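PUM-HD domain-containing protein (Caenorhabditis elegans, PDB 7CGF) binds RNA through its Pumilio homology domain, the part described here, and probably recognises sites in the 3' untranslated regions of messenger RNAs. Local coordinates at residues 183-186 and 187-191; 193-196 and 197-201; 218-221 and 222-225; 229-232 and 233-237. The protein carries 2 engineered substitutions. One frame throughout, in Å; residues are numbered along the deposited sequence.

Contact 1 (183-186 and 187-191)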
loop_
_atom_site.group_PDB
_atom_site.type_symbol
_atom_site.label_atom_id
_atom_site.label_comp_id
_atom_site.label_asym_id
_atom_site.label_seq_id
_atom_site.Cartn_x
_atom_site.Cartn_y
_atom_site.Cartn_z
ATOM N N ASN A 183 -19.078 -1.479 11.017
ATOM C CA ASN A 183 -18.223 -2.578 10.583
ATOM C C ASN A 183 -17.307 -2.218 9.420
ATOM O O ASN A 183 -16.593 -3.095 8.935
ATOM C CB ASN A 183 -19.073 -3.777 10.181
ATOM C CG ASN A 183 -19.961 -3.486 8.975
ATOM O OD1 ASN A 183 -20.385 -2.342 8.753
ATOM N ND2 ASN A 183 -20.254 -4.523 8.196
ATOM N N THR A 184 -17.314 -0.971 8.956
ATOM C CA THR A 184 -16.590 -0.650 7.723
ATOM C C THR A 184 -15.083 -0.852 7.881
ATOM O O THR A 184 -14.428 -1.384 6.982
ATOM C CB THR A 184 -16.898 0.786 7.303
ATOM O OG1 THR A 184 -18.320 0.950 7.258
ATOM C CG2 THR A 184 -16.341 1.070 5.899
ATOM N N ILE A 185 -14.507 -0.420 9.006
ATOM C CA ILE A 185 -13.062 -0.570 9.164
ATOM C C ILE A 185 -12.680 -2.040 9.241
ATOM O O ILE A 185 -11.668 -2.461 8.665
ATOM C CB ILE A 185 -12.565 0.222 10.383
ATOM C CG1 ILE A 185 -12.216 1.632 9.971
ATOM C CG2 ILE A 185 -11.368 -0.470 11.048
ATOM C CD1 ILE A 185 -10.976 1.716 9.113
ATOM N N TYR A 186 -13.506 -2.859 9.889
ATOM C CA TYR A 186 -13.244 -4.293 9.887
ATOM C C TYR A 186 -13.295 -4.842 8.462
ATOM O O TYR A 186 -12.372 -5.540 8.019
ATOM C CB TYR A 186 -14.250 -5.029 10.780
ATOM C CG TYR A 186 -14.070 -6.527 10.652
ATOM C CD1 TYR A 186 -13.083 -7.180 11.366
ATOM C CD2 TYR A 186 -14.844 -7.265 9.762
ATOM C CE1 TYR A 186 -12.893 -8.546 11.224
ATOM C CE2 TYR A 186 -14.651 -8.616 9.601
ATOM C CZ TYR A 186 -13.676 -9.246 10.337
ATOM O OH TYR A 186 -13.494 -10.596 10.188
ATOM N N GLU A 187 -14.379 -4.520 7.739
ATOM C CA GLU A 187 -14.583 -4.992 6.372
ATOM C C GLU A 187 -13.402 -4.614 5.493
ATOM O O GLU A 187 -12.922 -5.431 4.693
ATOM C CB GLU A 187 -15.891 -4.402 5.813
ATOM C CG GLU A 187 -16.047 -4.438 4.276
ATOM C CD GLU A 187 -17.127 -3.480 3.672
ATOM O OE1 GLU A 187 -17.418 -3.613 2.457
ATOM O OE2 GLU A 187 -17.685 -2.599 4.367
ATOM N N MET A 188 -12.904 -3.390 5.646
ATOM C CA MET A 188 -11.780 -2.953 4.817
ATOM C C MET A 188 -10.485 -3.620 5.252
ATOM O O MET A 188 -9.653 -4.002 4.410
ATOM C CB MET A 188 -11.631 -1.428 4.874
ATOM C CG MET A 188 -12.792 -0.640 4.271
ATOM S SD MET A 188 -12.892 -0.943 2.497
ATOM C CE MET A 188 -14.452 -0.092 2.130
ATOM N N SER A 189 -10.279 -3.752 6.566
ATOM C CA SER A 189 -9.026 -4.311 7.059
ATOM C C SER A 189 -8.841 -5.774 6.677
ATOM O O SER A 189 -7.697 -6.242 6.628
ATOM C CB SER A 189 -8.939 -4.183 8.577
ATOM O OG SER A 189 -8.926 -2.817 8.962
ATOM N N VAL A 190 -9.922 -6.522 6.438
ATOM C CA VAL A 190 -9.783 -7.929 6.060
ATOM C C VAL A 190 -9.966 -8.148 4.562
ATOM O O VAL A 190 -10.049 -9.299 4.113
ATOM C CB VAL A 190 -10.727 -8.820 6.880
ATOM C CG1 VAL A 190 -10.521 -8.508 8.363
ATOM C CG2 VAL A 190 -12.173 -8.600 6.481
ATOM N N ASP A 191 -10.022 -7.075 3.779
ATOM C CA ASP A 191 -10.123 -7.069 2.319
ATOM C C ASP A 191 -8.741 -6.900 1.703
ATOM O O ASP A 191 -7.945 -6.087 2.182
ATOM C CB ASP A 191 -11.038 -5.934 1.846
ATOM C CG ASP A 191 -11.277 -5.964 0.350
ATOM O OD1 ASP A 191 -12.169 -6.736 -0.099
ATOM O OD2 ASP A 191 -10.576 -5.219 -0.370
#

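Contact 2 (193-196 and 197-201). With nucleotides of chain B.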
loop_
_atom_site.group_PDB
_atom_site.type_symbol
_atom_site.label_atom_id
_atom_site.label_comp_id
_atom_site.label_asym_id
_atom_site.label_seq_id
_atom_site.Cartn_x
_atom_site.Cartn_y
_atom_site.Cartn_z
ATOM N N TYR A 193 -7.714 -5.413 -0.872
ATOM C CA TYR A 193 -7.488 -4.070 -1.395
ATOM C C TYR A 193 -7.786 -2.987 -0.368
ATOM O O TYR A 193 -6.999 -2.028 -0.226
ATOM C CB TYR A 193 -8.343 -3.883 -2.650
ATOM C CG TYR A 193 -8.038 -4.974 -3.643
ATOM C CD1 TYR A 193 -6.728 -5.189 -4.083
ATOM C CD2 TYR A 193 -9.041 -5.811 -4.119
ATOM C CE1 TYR A 193 -6.435 -6.206 -4.999
ATOM C CE2 TYR A 193 -8.748 -6.826 -5.028
ATOM C CZ TYR A 193 -7.450 -7.012 -5.451
ATOM O OH TYR A 193 -7.172 -8.021 -6.357
ATOM N N GLY A 194 -8.891 -3.139 0.370
ATOM C CA GLY A 194 -9.233 -2.171 1.408
ATOM C C GLY A 194 -8.181 -2.064 2.492
ATOM O O GLY A 194 -7.978 -0.990 3.060
ATOM N N CYS A 195 -7.467 -3.154 2.774
ATOM C CA CYS A 195 -6.498 -3.091 3.866
ATOM C C CYS A 195 -5.359 -2.142 3.531
ATOM O O CYS A 195 -4.782 -1.529 4.433
ATOM C CB CYS A 195 -5.953 -4.480 4.195
ATOM S SG CYS A 195 -4.889 -5.176 2.884
ATOM N N ARG A 196 -5.058 -1.980 2.239
ATOM C CA ARG A 196 -3.998 -1.084 1.810
ATOM C C ARG A 196 -4.433 0.362 1.938
ATOM O O ARG A 196 -3.618 1.243 2.227
ATOM C CB ARG A 196 -3.623 -1.400 0.358
ATOM C CG ARG A 196 -3.184 -2.852 0.135
ATOM C CD ARG A 196 -1.726 -3.084 0.552
ATOM N NE ARG A 196 -1.271 -4.391 0.070
ATOM C CZ ARG A 196 0.004 -4.753 -0.058
ATOM N NH1 ARG A 196 0.973 -3.909 0.240
ATOM N NH2 ARG A 196 0.303 -5.966 -0.511
ATOM N N VAL A 197 -5.715 0.620 1.700
ATOM C CA VAL A 197 -6.266 1.951 1.935
ATOM C C VAL A 197 -6.158 2.313 3.410
ATOM O O VAL A 197 -5.735 3.417 3.759
ATOM C CB VAL A 197 -7.717 2.020 1.441
ATOM C CG1 VAL A 197 -8.351 3.355 1.866
ATOM C CG2 VAL A 197 -7.741 1.897 -0.075
ATOM N N VAL A 198 -6.526 1.385 4.294
ATOM C CA VAL A 198 -6.421 1.661 5.729
ATOM C C VAL A 198 -4.973 1.929 6.114
ATOM O O VAL A 198 -4.675 2.874 6.859
ATOM C CB VAL A 198 -7.014 0.505 6.550
ATOM C CG1 VAL A 198 -6.829 0.766 8.076
ATOM C CG2 VAL A 198 -8.478 0.278 6.210
ATOM N N GLN A 199 -4.042 1.112 5.607
ATOM C CA GLN A 199 -2.636 1.337 5.923
ATOM C C GLN A 199 -2.165 2.705 5.444
ATOM O O GLN A 199 -1.429 3.398 6.163
ATOM C CB GLN A 199 -1.776 0.234 5.317
ATOM C CG GLN A 199 -2.004 -1.088 6.018
ATOM C CD GLN A 199 -1.348 -2.236 5.298
ATOM O OE1 GLN A 199 -0.120 -2.315 5.231
ATOM N NE2 GLN A 199 -2.165 -3.136 4.732
ATOM N N ARG A 200 -2.553 3.100 4.227
ATOM C CA ARG A 200 -2.129 4.392 3.698
ATOM C C ARG A 200 -2.678 5.535 4.548
ATOM O O ARG A 200 -1.967 6.511 4.833
ATOM C CB ARG A 200 -2.562 4.517 2.233
ATOM C CG ARG A 200 -1.584 5.247 1.315
ATOM C CD ARG A 200 -0.225 4.560 1.199
ATOM N NE ARG A 200 -0.343 3.201 0.676
ATOM C CZ ARG A 200 0.006 2.095 1.336
ATOM N NH1 ARG A 200 -0.156 0.898 0.775
ATOM N NH2 ARG A 200 0.534 2.168 2.542
ATOM N N CYS A 201 -3.931 5.411 4.999
ATOM C CA CYS A 201 -4.495 6.408 5.907
ATOM C C CYS A 201 -3.702 6.508 7.201
ATOM O O CYS A 201 -3.445 7.618 7.695
ATOM C CB CYS A 201 -5.950 6.078 6.213
ATOM S SG CYS A 201 -7.019 6.435 4.841
ATOM P P A B 4 3.255 -13.631 0.851
ATOM O OP1 A B 4 3.099 -14.547 -0.303
ATOM O OP2 A B 4 4.568 -13.009 1.131
ATOM O "O5'" A B 4 2.186 -12.476 0.670
ATOM C "C5'" A B 4 0.936 -12.778 0.085
ATOM C "C4'" A B 4 -0.030 -11.630 0.175
ATOM O "O4'" A B 4 0.113 -10.935 1.435
ATOM C "C3'" A B 4 0.105 -10.515 -0.844
ATOM O "O3'" A B 4 -0.362 -10.866 -2.132
ATOM C "C2'" A B 4 -0.715 -9.413 -0.194
ATOM O "O2'" A B 4 -2.099 -9.666 -0.375
ATOM C "C1'" A B 4 -0.388 -9.625 1.286
ATOM N N9 A B 4 0.555 -8.616 1.800
ATOM C C8 A B 4 1.920 -8.460 1.841
ATOM N N7 A B 4 2.279 -7.322 2.423
ATOM C C5 A B 4 1.066 -6.702 2.758
ATOM C C6 A B 4 0.674 -5.501 3.385
ATOM N N6 A B 4 1.485 -4.552 3.857
ATOM N N1 A B 4 -0.646 -5.277 3.530
ATOM C C2 A B 4 -1.529 -6.149 3.101
ATOM N N3 A B 4 -1.291 -7.308 2.496
ATOM C C4 A B 4 0.024 -7.504 2.364
ATOM P P G B 5 0.206 -10.118 -3.440
ATOM O OP1 G B 5 -0.255 -10.906 -4.606
ATOM O OP2 G B 5 1.654 -9.839 -3.271
ATOM O "O5'" G B 5 -0.535 -8.705 -3.448
ATOM C "C5'" G B 5 -1.951 -8.610 -3.385
ATOM C "C4'" G B 5 -2.430 -7.200 -3.645
ATOM O "O4'" G B 5 -1.741 -6.272 -2.774
ATOM C "C3'" G B 5 -2.177 -6.661 -5.041
ATOM O "O3'" G B 5 -3.172 -7.085 -5.948
ATOM C "C2'" G B 5 -2.157 -5.150 -4.830
ATOM O "O2'" G B 5 -3.475 -4.627 -4.788
ATOM C "C1'" G B 5 -1.553 -5.038 -3.432
ATOM N N9 G B 5 -0.112 -4.740 -3.458
ATOM C C8 G B 5 0.920 -5.618 -3.688
ATOM N N7 G B 5 2.094 -5.052 -3.625
ATOM C C5 G B 5 1.810 -3.721 -3.341
ATOM C C6 G B 5 2.678 -2.619 -3.153
ATOM O O6 G B 5 3.916 -2.585 -3.211
ATOM N N1 G B 5 1.967 -1.458 -2.875
ATOM C C2 G B 5 0.601 -1.352 -2.777
ATOM N N2 G B 5 0.142 -0.120 -2.502
ATOM N N3 G B 5 -0.233 -2.370 -2.958
ATOM C C4 G B 5 0.448 -3.512 -3.234
HETATM O O HOH W 1 0.927 -1.408 2.065
#

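Contact 3 (218-221 and 222-225)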
loop_
_atom_site.group_PDB
_atom_site.type_symbol
_atom_site.label_atom_id
_atom_site.label_comp_id
_atom_site.label_asym_id
_atom_site.label_seq_id
_atom_site.Cartn_x
_atom_site.Cartn_y
_atom_site.Cartn_z
ATOM N N HIS A 218 -9.285 -1.155 17.236
ATOM C CA HIS A 218 -9.191 -1.697 18.593
ATOM C C HIS A 218 -10.432 -2.506 18.969
ATOM O O HIS A 218 -10.329 -3.512 19.680
ATOM C CB HIS A 218 -8.974 -0.564 19.604
ATOM C CG HIS A 218 -7.541 -0.152 19.777
ATOM N ND1 HIS A 218 -7.145 1.169 19.742
ATOM C CD2 HIS A 218 -6.418 -0.874 20.024
ATOM C CE1 HIS A 218 -5.841 1.243 19.941
ATOM N NE2 HIS A 218 -5.376 0.018 20.114
ATOM N N LYS A 219 -11.620 -2.081 18.513
ATOM C CA LYS A 219 -12.847 -2.757 18.928
ATOM C C LYS A 219 -12.893 -4.207 18.475
ATOM O O LYS A 219 -13.484 -5.049 19.164
ATOM C CB LYS A 219 -14.071 -1.998 18.404
ATOM C CG LYS A 219 -14.218 -0.593 19.030
ATOM C CD LYS A 219 -15.380 0.177 18.390
ATOM C CE LYS A 219 -15.448 1.619 18.916
ATOM N NZ LYS A 219 -16.548 2.430 18.282
ATOM N N ARG A 220 -12.278 -4.530 17.338
ATOM C CA ARG A 220 -12.212 -5.905 16.842
ATOM C C ARG A 220 -10.766 -6.333 16.649
ATOM O O ARG A 220 -10.402 -7.001 15.680
ATOM C CB ARG A 220 -13.033 -6.054 15.568
ATOM C CG ARG A 220 -14.499 -5.821 15.871
ATOM C CD ARG A 220 -15.372 -5.959 14.658
ATOM N NE ARG A 220 -15.414 -7.329 14.193
ATOM C CZ ARG A 220 -16.164 -7.728 13.171
ATOM N NH1 ARG A 220 -16.930 -6.853 12.536
ATOM N NH2 ARG A 220 -16.150 -8.987 12.788
ATOM N N PHE A 221 -9.940 -5.959 17.622
ATOM C CA PHE A 221 -8.497 -6.134 17.513
ATOM C C PHE A 221 -8.105 -7.587 17.278
ATOM O O PHE A 221 -7.317 -7.884 16.371
ATOM C CB PHE A 221 -7.817 -5.622 18.783
ATOM C CG PHE A 221 -6.324 -5.711 18.720
ATOM C CD1 PHE A 221 -5.602 -4.751 18.032
ATOM C CD2 PHE A 221 -5.648 -6.776 19.305
ATOM C CE1 PHE A 221 -4.239 -4.827 17.945
ATOM C CE2 PHE A 221 -4.270 -6.848 19.219
ATOM C CZ PHE A 221 -3.578 -5.867 18.530
ATOM N N ASP A 222 -8.600 -8.505 18.117
ATOM C CA ASP A 222 -8.135 -9.885 18.021
ATOM C C ASP A 222 -8.426 -10.477 16.647
ATOM O O ASP A 222 -7.576 -11.177 16.076
ATOM C CB ASP A 222 -8.776 -10.748 19.102
ATOM C CG ASP A 222 -8.308 -10.396 20.493
ATOM O OD1 ASP A 222 -7.415 -9.531 20.646
ATOM O OD2 ASP A 222 -8.843 -11.009 21.438
ATOM N N GLU A 223 -9.620 -10.210 16.102
ATOM C CA GLU A 223 -9.976 -10.756 14.795
ATOM C C GLU A 223 -9.114 -10.151 13.701
ATOM O O GLU A 223 -8.653 -10.856 12.789
ATOM C CB GLU A 223 -11.440 -10.478 14.485
ATOM C CG GLU A 223 -12.463 -11.105 15.375
ATOM C CD GLU A 223 -13.814 -10.500 15.086
ATOM O OE1 GLU A 223 -14.203 -9.520 15.784
ATOM O OE2 GLU A 223 -14.430 -10.958 14.099
ATOM N N ILE A 224 -8.904 -8.836 13.763
ATOM C CA ILE A 224 -8.117 -8.176 12.726
ATOM C C ILE A 224 -6.652 -8.598 12.814
ATOM O O ILE A 224 -5.992 -8.832 11.790
ATOM C CB ILE A 224 -8.296 -6.657 12.834
ATOM C CG1 ILE A 224 -9.765 -6.281 12.596
ATOM C CG2 ILE A 224 -7.422 -5.913 11.783
ATOM C CD1 ILE A 224 -10.046 -4.780 12.747
ATOM N N ALA A 225 -6.134 -8.736 14.039
ATOM C CA ALA A 225 -4.726 -9.063 14.237
ATOM C C ALA A 225 -4.353 -10.431 13.686
ATOM O O ALA A 225 -3.209 -10.620 13.260
ATOM C CB ALA A 225 -4.375 -9.005 15.724
#

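Contact 4 (229-232 and 233-237). With nucleotides of chain B.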
loop_
_atom_site.group_PDB
_atom_site.type_symbol
_atom_site.label_atom_id
_atom_site.label_comp_id
_atom_site.label_asym_id
_atom_site.label_seq_id
_atom_site.Cartn_x
_atom_site.Cartn_y
_atom_site.Cartn_z
ATOM N N TYR A 229 -4.861 -10.257 6.034
ATOM C CA TYR A 229 -4.604 -8.862 5.670
ATOM C C TYR A 229 -4.609 -7.942 6.878
ATOM O O TYR A 229 -3.786 -7.021 6.958
ATOM C CB TYR A 229 -5.646 -8.370 4.667
ATOM C CG TYR A 229 -5.704 -9.253 3.445
ATOM C CD1 TYR A 229 -4.592 -9.399 2.640
ATOM C CD2 TYR A 229 -6.856 -9.949 3.129
ATOM C CE1 TYR A 229 -4.633 -10.219 1.518
ATOM C CE2 TYR A 229 -6.900 -10.774 2.016
ATOM C CZ TYR A 229 -5.784 -10.903 1.232
ATOM O OH TYR A 229 -5.810 -11.719 0.119
ATOM N N GLY A 230 -5.504 -8.209 7.828
ATOM C CA GLY A 230 -5.648 -7.328 8.976
ATOM C C GLY A 230 -4.398 -7.260 9.827
ATOM O O GLY A 230 -4.150 -6.250 10.487
ATOM N N ASN A 231 -3.578 -8.315 9.810
ATOM C CA ASN A 231 -2.390 -8.271 10.655
ATOM C C ASN A 231 -1.444 -7.162 10.206
ATOM O O ASN A 231 -0.779 -6.544 11.046
ATOM C CB ASN A 231 -1.685 -9.637 10.700
ATOM C CG ASN A 231 -0.801 -9.891 9.498
ATOM O OD1 ASN A 231 0.386 -9.552 9.502
ATOM N ND2 ASN A 231 -1.370 -10.491 8.470
ATOM N N TYR A 232 -1.419 -6.856 8.905
ATOM C CA TYR A 232 -0.632 -5.722 8.432
ATOM C C TYR A 232 -1.237 -4.399 8.871
ATOM O O TYR A 232 -0.500 -3.442 9.140
ATOM C CB TYR A 232 -0.537 -5.737 6.916
ATOM C CG TYR A 232 0.243 -6.911 6.360
ATOM C CD1 TYR A 232 1.628 -6.877 6.323
ATOM C CD2 TYR A 232 -0.413 -8.025 5.852
ATOM C CE1 TYR A 232 2.355 -7.921 5.786
ATOM C CE2 TYR A 232 0.317 -9.095 5.310
ATOM C CZ TYR A 232 1.695 -9.026 5.292
ATOM O OH TYR A 232 2.415 -10.074 4.746
ATOM N N VAL A 233 -2.569 -4.320 8.937
ATOM C CA VAL A 233 -3.209 -3.104 9.438
ATOM C C VAL A 233 -2.802 -2.856 10.885
ATOM O O VAL A 233 -2.450 -1.736 11.272
ATOM C CB VAL A 233 -4.739 -3.211 9.283
ATOM C CG1 VAL A 233 -5.463 -2.110 10.053
ATOM C CG2 VAL A 233 -5.136 -3.181 7.790
ATOM N N VAL A 234 -2.848 -3.906 11.707
ATOM C CA VAL A 234 -2.440 -3.772 13.100
ATOM C C VAL A 234 -0.962 -3.406 13.201
ATOM O O VAL A 234 -0.578 -2.586 14.040
ATOM C CB VAL A 234 -2.752 -5.057 13.881
ATOM C CG1 VAL A 234 -2.071 -5.021 15.264
ATOM C CG2 VAL A 234 -4.262 -5.227 14.032
ATOM N N GLN A 235 -0.103 -3.993 12.352
ATOM C CA GLN A 235 1.297 -3.594 12.397
ATOM C C GLN A 235 1.454 -2.106 12.093
ATOM O O GLN A 235 2.286 -1.429 12.707
ATOM C CB GLN A 235 2.125 -4.448 11.442
ATOM C CG GLN A 235 2.225 -5.875 11.955
ATOM C CD GLN A 235 3.105 -6.700 11.067
ATOM O OE1 GLN A 235 4.315 -6.465 10.979
ATOM N NE2 GLN A 235 2.494 -7.636 10.353
ATOM N N HIS A 236 0.614 -1.568 11.209
ATOM C CA HIS A 236 0.664 -0.139 10.913
ATOM C C HIS A 236 0.187 0.710 12.087
ATOM O O HIS A 236 0.701 1.821 12.274
ATOM C CB HIS A 236 -0.146 0.157 9.649
ATOM C CG HIS A 236 0.654 0.010 8.392
ATOM N ND1 HIS A 236 1.177 -1.197 7.980
ATOM C CD2 HIS A 236 1.070 0.928 7.485
ATOM C CE1 HIS A 236 1.859 -1.021 6.860
ATOM N NE2 HIS A 236 1.815 0.261 6.543
ATOM N N VAL A 237 -0.791 0.226 12.866
ATOM C CA VAL A 237 -1.198 0.913 14.101
ATOM C C VAL A 237 -0.037 0.980 15.085
ATOM O O VAL A 237 0.241 2.033 15.669
ATOM C CB VAL A 237 -2.415 0.227 14.739
ATOM C CG1 VAL A 237 -2.778 0.942 16.082
ATOM C CG2 VAL A 237 -3.590 0.260 13.785
ATOM P P A B 4 3.255 -13.631 0.851
ATOM O OP1 A B 4 3.099 -14.547 -0.303
ATOM O OP2 A B 4 4.568 -13.009 1.131
ATOM O "O5'" A B 4 2.186 -12.476 0.670
ATOM C "C5'" A B 4 0.936 -12.778 0.085
ATOM C "C4'" A B 4 -0.030 -11.630 0.175
ATOM O "O4'" A B 4 0.113 -10.935 1.435
ATOM C "C3'" A B 4 0.105 -10.515 -0.844
ATOM O "O3'" A B 4 -0.362 -10.866 -2.132
ATOM C "C2'" A B 4 -0.715 -9.413 -0.194
ATOM O "O2'" A B 4 -2.099 -9.666 -0.375
ATOM C "C1'" A B 4 -0.388 -9.625 1.286
ATOM N N9 A B 4 0.555 -8.616 1.800
ATOM C C8 A B 4 1.920 -8.460 1.841
ATOM N N7 A B 4 2.279 -7.322 2.423
ATOM C C5 A B 4 1.066 -6.702 2.758
ATOM C C6 A B 4 0.674 -5.501 3.385
ATOM N N6 A B 4 1.485 -4.552 3.857
ATOM N N1 A B 4 -0.646 -5.277 3.530
ATOM C C2 A B 4 -1.529 -6.149 3.101
ATOM N N3 A B 4 -1.291 -7.308 2.496
ATOM C C4 A B 4 0.024 -7.504 2.364
ATOM P P U B 3 4.503 -18.709 4.495
ATOM O OP1 U B 3 3.301 -19.073 3.704
ATOM O OP2 U B 3 5.846 -18.762 3.892
ATOM O "O5'" U B 3 4.402 -17.228 5.074
ATOM C "C5'" U B 3 4.480 -16.098 4.224
ATOM C "C4'" U B 3 3.196 -15.325 4.317
ATOM O "O4'" U B 3 3.032 -14.813 5.660
ATOM C "C3'" U B 3 3.078 -14.096 3.437
ATOM O "O3'" U B 3 2.714 -14.455 2.117
ATOM C "C2'" U B 3 1.997 -13.282 4.145
ATOM O "O2'" U B 3 0.714 -13.752 3.771
ATOM C "C1'" U B 3 2.222 -13.652 5.617
ATOM N N1 U B 3 2.826 -12.564 6.422
ATOM C C2 U B 3 1.876 -11.777 7.056
ATOM O O2 U B 3 0.685 -11.999 6.919
ATOM N N3 U B 3 2.377 -10.760 7.827
ATOM C C4 U B 3 3.703 -10.446 8.004
ATOM O O4 U B 3 4.024 -9.501 8.720
ATOM C C5 U B 3 4.628 -11.307 7.314
ATOM C C6 U B 3 4.166 -12.311 6.553
#

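Contact 1 (183-186 and 187-191)
Two donors from one serine grip the carbonyl oxygen Ile185 O. The backbone Ser189 N and the hydroxyl Ser189 OG each lie 2.8 Å from Ile185 O and reach it from opposite faces of the carbonyl plane, the hydroxyl standing well out of that plane. OG can turn back onto the preceding helical turn because it sits beside its own backbone N (chi1 -63°), and the buried hydroxyl is satisfied within its own helix. This is the short helix 184-189 of a predicted Pumilio repeat, one unit of the curved stack of helical repeats that makes up the domain. Its regular i to i+4 bonds begin with Glu187 N to Asn183 O at 2.9 Å, a nearly straight N-H...O, and end with a longer one, Val190 N to Tyr186 O at 3.1 Å, where the chain leaves helical geometry. The extended Glu187 side chain lies alongside Thr184, and its OE1 pairs with Lys151 in a salt bridge and also bonds His147. Beyond the helix, Asp191 OD2 receives the backbone N-H groups of Tyr193 and Gly194, capping the start of the next helix. The Tyr186 ring is covered on both faces. Arg220 makes a cation-pi contact on one, and on the other the methyl Val190 CG1 forms a CH-pi contact, 4.0 Å from the ring centroid and displaced toward the rim.

Contact 2 (193-196 and 197-201)
The Arg196 guanidinium lies between two bases of the bound RNA, A4 of chain B over one face and G5 of chain B over the other. A4 C5 stands 3.3 Å above the guanidinium plane of Arg196, and G5 N9 is 3.2 Å from it on the far side, both offset toward the rim, while Arg196 NH2 adds a weak bond to G5 O4'. Here is the base-reading helix of a Pumilio repeat in its adenine-specific form, as in the family's Cys/Gln code. Gln199 NE2 donates to A4 N1 at 2.9 Å, nearly straight, and A4 N6 donates in return to Gln199 OE1, whose exact place is less certain. The extended Gln199 chain carries its amide to the base edge, and a weak bond from NE2 to Cys195 O helps steady it. Cys195 SG, set between its backbone N and carbonyl carbon (chi1 69°), touches A4 C2 at 3.5 Å. Tyr193 puts its CE1 edge 3.4 Å from G5 O2'. Water 1 accepts from both Arg196 NH1 and Arg200 NH1, linking two like charges that do not touch; Arg200 itself is held by a salt bridge to Glu203. Helix 194-204 is bordered by helix 155-165, where Val159 meets Val197, by helix 230-240, where Val233 meets Cys195 and Val198, and by helix 184-189, whose Ile185 and Met188 pack on Val198.

Contact 3 (218-221 and 222-225)
Phe221 and Ala225 form the close-packed side of this turn, whereas Arg220 and Glu223 meet on its solvent side. The buried Phe221 ring takes the methyl Ala225 CB over one face, 4.1 Å from Phe221 CE2, while Asp222 OD1 lies in the ring plane at its edge, 3.5 Å from Phe221 CD2. With CG anti to the backbone N (chi1 -177°), the ring is directed into a core built from Val234, Ile249 and Phe260. Asp222 OD1 has its main partner in Arg252, a salt bridge to helix 243-255. Between the two sides, within the predicted Pumilio repeat, the chain passes from helix 207-219 into the short helix 221-225, with Arg220 at the N-cap position. Ile224 N donates to Arg220 O at 3.0 Å, and Ile224 CG1 lies close to the same oxygen. On the outer side the Arg220 guanidinium grips the carboxylate side-on: NE reaches Glu223 OE1 at 3.0 Å, and NH2 reaches Glu223 OE2 at 2.9 Å, almost straight (177°). The two planes are 32° apart. With an alanine here, the exposed Glu223 carboxylate would probably lose its mate and be set free to turn.

Contact 4 (229-232 and 233-237)
The Tyr232 ring has A4 of chain B on one face and Asn231 OD1 on the other. A4 C5 stands 3.3 Å above the ring centre, a parallel base stack, whereas Asn231 OD1 is 4.0 Å from the plane on the opposite side. Tyr229 meets the same nucleotide with an edge, its CE1 lying 3.2 Å from A4 O2'. The Asn231 and Gln235 amides run side by side, their planes 26° apart, and read U3 of chain B: U3 N3 donates to Asn231 OD1 at 2.9 Å, Asn231 ND2 bonds U3 O2, and Gln235 NE2 reaches U3 O4 at 2.9 Å, nearly straight (169°). This Asn/Gln pair with its stacking tyrosine is the uracil-reading form of the Pumilio repeat helix. A weak bond from Gln235 NE2 to Asn231 OD1 ties the two readers together, and Asn231 ND2 is also held by Asn227 O. Replacing Tyr232 by an alanine would probably leave A4 without its stacking partner on this side and open a gap beside the Asn231 amide. The backbone oxygen Tyr232 O is gripped from opposite faces of its plane by His236 N and His236 ND1, each at 3.0 Å, while His236 NE2 bonds Glu203.

The four contacts illustrate how a repeat protein divides its work between two layers. Contacts 2 and 4, with centres 9 Å apart, face the RNA and share nucleotide A4 of chain B: residues 193-201 read its base edge and cover one face, and residues 229-237 stack on the other. Contacts 1 and 3 form the layer behind, their nearest atoms about 6 and 8 Å from the nucleic acid. Each packs on the reading helix that follows it, Met188 CB lying 3.8 Å from Val198 CG2 and Phe221 CE1 3.5 Å from Val234 CG1. Contacts 1 and 3 also touch one another, whereas contacts 2 and 3 remain about 8 Å apart between nearest atoms.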